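Local atomic coordinates of Sn-glycerol-3-phosphate ABC transporter substrate-binding protein UspB (Mycobacterium tuberculosis, PDB entry 4MFI), a protein that probably serves as the substrate-binding subunit of an ABC transporter, capturing glycerophosphocholine for uptake by the mycobacterial cell. Residues P38-P46 with L67-Y78. Sequence-based numbering, arbitrary orientation.
Sequences PIDFWSSHP and LSVKLIDAGKDY
W42 lies alongside I72 on one face of two parallel strands, 39-43 and 69-73, and the pair packs closely. I72 CB comes 3.5 Å from W42 CD1, while its CG2, set anti to the backbone N, sits over the five-membered ring in a CH-pi contact. A74 CB closes against W42 CB, and K84 of helix 78-88 adds a cation-pi contact to the indole. On the other face, F41 and L71 run side by side, L71 CD1 lying 3.6 Å from F41 CD2, next to V69 and I39. Six backbone hydrogen bonds join the strands, from I39 N to S68 O at 2.9 Å through to A74 N to S43 O at 3.0 Å.

Close packing continues past the strands: S44 CA makes a CA-H...O contact with G75 O, and P46 CB lies 3.3 Å from Y78 OH. H45 folds back over the end of strand 69-73, its imidazole edge on L71 and its plane 65° from the D73 carboxylate; E53 bonds its ND1 and S43 OG, which accepts from H45 N in an ST turn. The solvent side holds D73, K76 and K70, whose amine runs outward. One water donates to S44 O and K76 O; another may bridge S44 O and G75 O. This is the parallel pairing of a right-handed beta-alpha-beta unit whose crossover is helix 50-63. Its chemistry implies a core fixed by backbone bonds and apolar packing, extended by direct loop contacts, with charges and water outside.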
loop_
_atom_site.group_PDB
_atom_site.type_symbol
_atom_site.label_atom_id
_atom_site.label_comp_id
_atom_site.label_asym_id
_atom_site.label_seq_id
_atom_site.Cartn_x
_atom_site.Cartn_y
_atom_site.Cartn_z
ATOM N N PRO A 38 -18.217 -16.139 -19.661
ATOM C CA PRO A 38 -17.418 -16.305 -18.441
ATOM C C PRO A 38 -17.192 -14.992 -17.707
ATOM O O PRO A 38 -17.252 -13.915 -18.313
ATOM C CB PRO A 38 -16.079 -16.831 -18.969
ATOM C CG PRO A 38 -16.412 -17.478 -20.271
ATOM C CD PRO A 38 -17.519 -16.648 -20.855
ATOM N N ILE A 39 -16.944 -15.092 -16.405
ATOM C CA ILE A 39 -16.514 -13.953 -15.607
ATOM C C ILE A 39 -15.133 -13.501 -16.085
ATOM O O ILE A 39 -14.173 -14.273 -16.030
ATOM C CB ILE A 39 -16.448 -14.330 -14.115
ATOM C CG1 ILE A 39 -17.843 -14.718 -13.609
ATOM C CG2 ILE A 39 -15.868 -13.185 -13.286
ATOM C CD1 ILE A 39 -17.849 -15.379 -12.235
ATOM N N ASP A 40 -15.035 -12.261 -16.565
ATOM C CA ASP A 40 -13.766 -11.729 -17.058
ATOM C C ASP A 40 -13.032 -11.011 -15.930
ATOM O O ASP A 40 -13.506 -9.993 -15.416
ATOM C CB ASP A 40 -13.999 -10.788 -18.251
ATOM C CG ASP A 40 -14.460 -11.527 -19.508
ATOM O OD1 ASP A 40 -13.894 -12.599 -19.818
ATOM O OD2 ASP A 40 -15.401 -11.047 -20.184
ATOM N N PHE A 41 -11.894 -11.570 -15.528
ATOM C CA PHE A 41 -11.092 -11.050 -14.422
ATOM C C PHE A 41 -9.841 -10.396 -15.001
ATOM O O PHE A 41 -8.953 -11.078 -15.520
ATOM C CB PHE A 41 -10.736 -12.196 -13.462
ATOM C CG PHE A 41 -9.786 -11.816 -12.358
ATOM C CD1 PHE A 41 -9.690 -10.502 -11.905
ATOM C CD2 PHE A 41 -8.978 -12.782 -11.774
ATOM C CE1 PHE A 41 -8.801 -10.161 -10.894
ATOM C CE2 PHE A 41 -8.091 -12.451 -10.755
ATOM C CZ PHE A 41 -8.005 -11.140 -10.313
ATOM N N TRP A 42 -9.794 -9.069 -14.924
ATOM C CA TRP A 42 -8.663 -8.298 -15.433
ATOM C C TRP A 42 -7.642 -8.043 -14.338
ATOM O O TRP A 42 -7.912 -7.318 -13.375
ATOM C CB TRP A 42 -9.134 -6.958 -15.993
ATOM C CG TRP A 42 -9.862 -7.053 -17.299
ATOM C CD1 TRP A 42 -10.403 -8.173 -17.869
ATOM C CD2 TRP A 42 -10.123 -5.976 -18.206
ATOM N NE1 TRP A 42 -10.987 -7.854 -19.074
ATOM C CE2 TRP A 42 -10.829 -6.511 -19.302
ATOM C CE3 TRP A 42 -9.828 -4.609 -18.195
ATOM C CZ2 TRP A 42 -11.251 -5.724 -20.375
ATOM C CZ3 TRP A 42 -10.247 -3.830 -19.262
ATOM C CH2 TRP A 42 -10.947 -4.389 -20.336
ATOM N N SER A 43 -6.466 -8.641 -14.492
ATOM C CA SER A 43 -5.401 -8.521 -13.505
ATOM C C SER A 43 -4.065 -8.189 -14.167
ATOM O O SER A 43 -3.842 -8.510 -15.338
ATOM C CB SER A 43 -5.272 -9.831 -12.725
ATOM O OG SER A 43 -4.215 -9.764 -11.784
ATOM N N SER A 44 -3.186 -7.542 -13.411
ATOM C CA SER A 44 -1.810 -7.331 -13.844
ATOM C C SER A 44 -0.899 -8.413 -13.269
ATOM O O SER A 44 0.316 -8.381 -13.466
ATOM C CB SER A 44 -1.319 -5.956 -13.398
ATOM O OG SER A 44 -1.513 -5.795 -12.004
ATOM N N HIS A 45 -1.496 -9.372 -12.567
ATOM C CA HIS A 45 -0.745 -10.455 -11.933
ATOM C C HIS A 45 0.356 -9.911 -11.020
ATOM O O HIS A 45 1.530 -10.246 -11.199
ATOM C CB HIS A 45 -0.117 -11.384 -12.984
ATOM C CG HIS A 45 -1.015 -11.700 -14.142
ATOM N ND1 HIS A 45 -2.281 -12.223 -13.986
ATOM C CD2 HIS A 45 -0.823 -11.576 -15.477
ATOM C CE1 HIS A 45 -2.832 -12.401 -15.174
ATOM N NE2 HIS A 45 -1.967 -12.020 -16.097
ATOM N N PRO A 46 -0.015 -9.079 -10.036
ATOM C CA PRO A 46 1.008 -8.419 -9.217
ATOM C C PRO A 46 1.865 -9.428 -8.459
ATOM O O PRO A 46 1.357 -10.452 -7.992
ATOM C CB PRO A 46 0.185 -7.569 -8.244
ATOM C CG PRO A 46 -1.130 -8.288 -8.141
ATOM C CD PRO A 46 -1.377 -8.822 -9.532
ATOM N N LEU A 67 -20.111 -21.714 -12.929
ATOM C CA LEU A 67 -19.446 -20.479 -13.330
ATOM C C LEU A 67 -18.032 -20.769 -13.817
ATOM O O LEU A 67 -17.347 -21.638 -13.279
ATOM C CB LEU A 67 -19.398 -19.492 -12.161
ATOM C CG LEU A 67 -20.746 -19.016 -11.616
ATOM C CD1 LEU A 67 -20.563 -18.223 -10.330
ATOM C CD2 LEU A 67 -21.472 -18.182 -12.659
ATOM N N SER A 68 -17.598 -20.047 -14.844
ATOM C CA SER A 68 -16.207 -20.122 -15.266
ATOM C C SER A 68 -15.601 -18.725 -15.299
ATOM O O SER A 68 -16.308 -17.730 -15.491
ATOM C CB SER A 68 -16.081 -20.794 -16.630
ATOM O OG SER A 68 -16.760 -20.048 -17.619
ATOM N N VAL A 69 -14.293 -18.661 -15.095
ATOM C CA VAL A 69 -13.578 -17.394 -15.044
ATOM C C VAL A 69 -12.478 -17.372 -16.093
ATOM O O VAL A 69 -11.750 -18.352 -16.270
ATOM C CB VAL A 69 -12.945 -17.168 -13.653
ATOM C CG1 VAL A 69 -12.253 -15.813 -13.595
ATOM C CG2 VAL A 69 -13.998 -17.276 -12.559
ATOM N N LYS A 70 -12.372 -16.253 -16.798
ATOM C CA LYS A 70 -11.300 -16.039 -17.751
ATOM C C LYS A 70 -10.317 -15.041 -17.142
ATOM O O LYS A 70 -10.695 -13.913 -16.806
ATOM C CB LYS A 70 -11.879 -15.507 -19.064
ATOM C CG LYS A 70 -10.861 -15.151 -20.127
ATOM C CD LYS A 70 -9.917 -16.294 -20.446
ATOM C CE LYS A 70 -8.933 -15.882 -21.538
ATOM N NZ LYS A 70 -7.917 -16.938 -21.824
ATOM N N LEU A 71 -9.070 -15.472 -16.971
ATOM C CA LEU A 71 -8.017 -14.597 -16.470
ATOM C C LEU A 71 -7.418 -13.828 -17.637
ATOM O O LEU A 71 -6.852 -14.418 -18.560
ATOM C CB LEU A 71 -6.934 -15.409 -15.756
ATOM C CG LEU A 71 -5.787 -14.611 -15.126
ATOM C CD1 LEU A 71 -6.310 -13.695 -14.031
ATOM C CD2 LEU A 71 -4.717 -15.545 -14.570
ATOM N N ILE A 72 -7.568 -12.509 -17.600
ATOM C CA ILE A 72 -7.096 -11.647 -18.667
ATOM C C ILE A 72 -5.858 -10.898 -18.195
ATOM O O ILE A 72 -5.890 -10.273 -17.139
ATOM C CB ILE A 72 -8.172 -10.606 -19.033
ATOM C CG1 ILE A 72 -9.478 -11.291 -19.439
ATOM C CG2 ILE A 72 -7.677 -9.683 -20.136
ATOM C CD1 ILE A 72 -9.347 -12.120 -20.677
ATOM N N ASP A 73 -4.769 -10.971 -18.961
ATOM C CA ASP A 73 -3.600 -10.131 -18.696
ATOM C C ASP A 73 -3.927 -8.712 -19.149
ATOM O O ASP A 73 -3.850 -8.389 -20.340
ATOM C CB ASP A 73 -2.357 -10.658 -19.421
ATOM C CG ASP A 73 -1.068 -9.981 -18.955
ATOM O OD1 ASP A 73 -1.138 -8.897 -18.331
ATOM O OD2 ASP A 73 0.023 -10.536 -19.218
ATOM N N ALA A 74 -4.284 -7.868 -18.189
ATOM C CA ALA A 74 -4.798 -6.537 -18.486
ATOM C C ALA A 74 -3.717 -5.463 -18.405
ATOM O O ALA A 74 -4.001 -4.271 -18.543
ATOM C CB ALA A 74 -5.955 -6.205 -17.545
ATOM N N GLY A 75 -2.472 -5.871 -18.190
ATOM C CA GLY A 75 -1.391 -4.902 -18.134
ATOM C C GLY A 75 -0.221 -5.372 -17.298
ATOM O O GLY A 75 -0.354 -6.306 -16.510
ATOM N N LYS A 76 0.928 -4.726 -17.465
ATOM C CA LYS A 76 2.118 -5.114 -16.716
ATOM C C LYS A 76 2.125 -4.511 -15.307
ATOM O O LYS A 76 2.875 -4.952 -14.435
ATOM C CB LYS A 76 3.390 -4.721 -17.469
ATOM C CG LYS A 76 3.752 -3.251 -17.344
ATOM C CD LYS A 76 5.129 -2.959 -17.919
ATOM C CE LYS A 76 5.602 -1.580 -17.496
ATOM N NZ LYS A 76 6.902 -1.215 -18.125
ATOM N N ASP A 77 1.286 -3.502 -15.093
ATOM C CA ASP A 77 1.183 -2.855 -13.787
ATOM C C ASP A 77 -0.204 -2.252 -13.599
ATOM O O ASP A 77 -1.042 -2.320 -14.511
ATOM C CB ASP A 77 2.295 -1.806 -13.583
ATOM C CG ASP A 77 2.260 -0.676 -14.606
ATOM O OD1 ASP A 77 1.180 -0.337 -15.129
ATOM O OD2 ASP A 77 3.332 -0.090 -14.866
ATOM N N TYR A 78 -0.442 -1.657 -12.433
ATOM C CA TYR A 78 -1.759 -1.124 -12.111
ATOM C C TYR A 78 -2.157 0.027 -13.023
ATOM O O TYR A 78 -3.337 0.188 -13.334
ATOM C CB TYR A 78 -1.818 -0.677 -10.650
ATOM C CG TYR A 78 -1.573 -1.784 -9.650
ATOM C CD1 TYR A 78 -2.101 -3.059 -9.839
ATOM C CD2 TYR A 78 -0.816 -1.551 -8.508
ATOM C CE1 TYR A 78 -1.881 -4.067 -8.917
ATOM C CE2 TYR A 78 -0.590 -2.550 -7.584
ATOM C CZ TYR A 78 -1.126 -3.807 -7.789
ATOM O OH TYR A 78 -0.903 -4.809 -6.868
HETATM O O HOH W 1 2.444 -6.844 -12.339
HETATM O O HOH W 2 1.432 -8.693 -16.100
#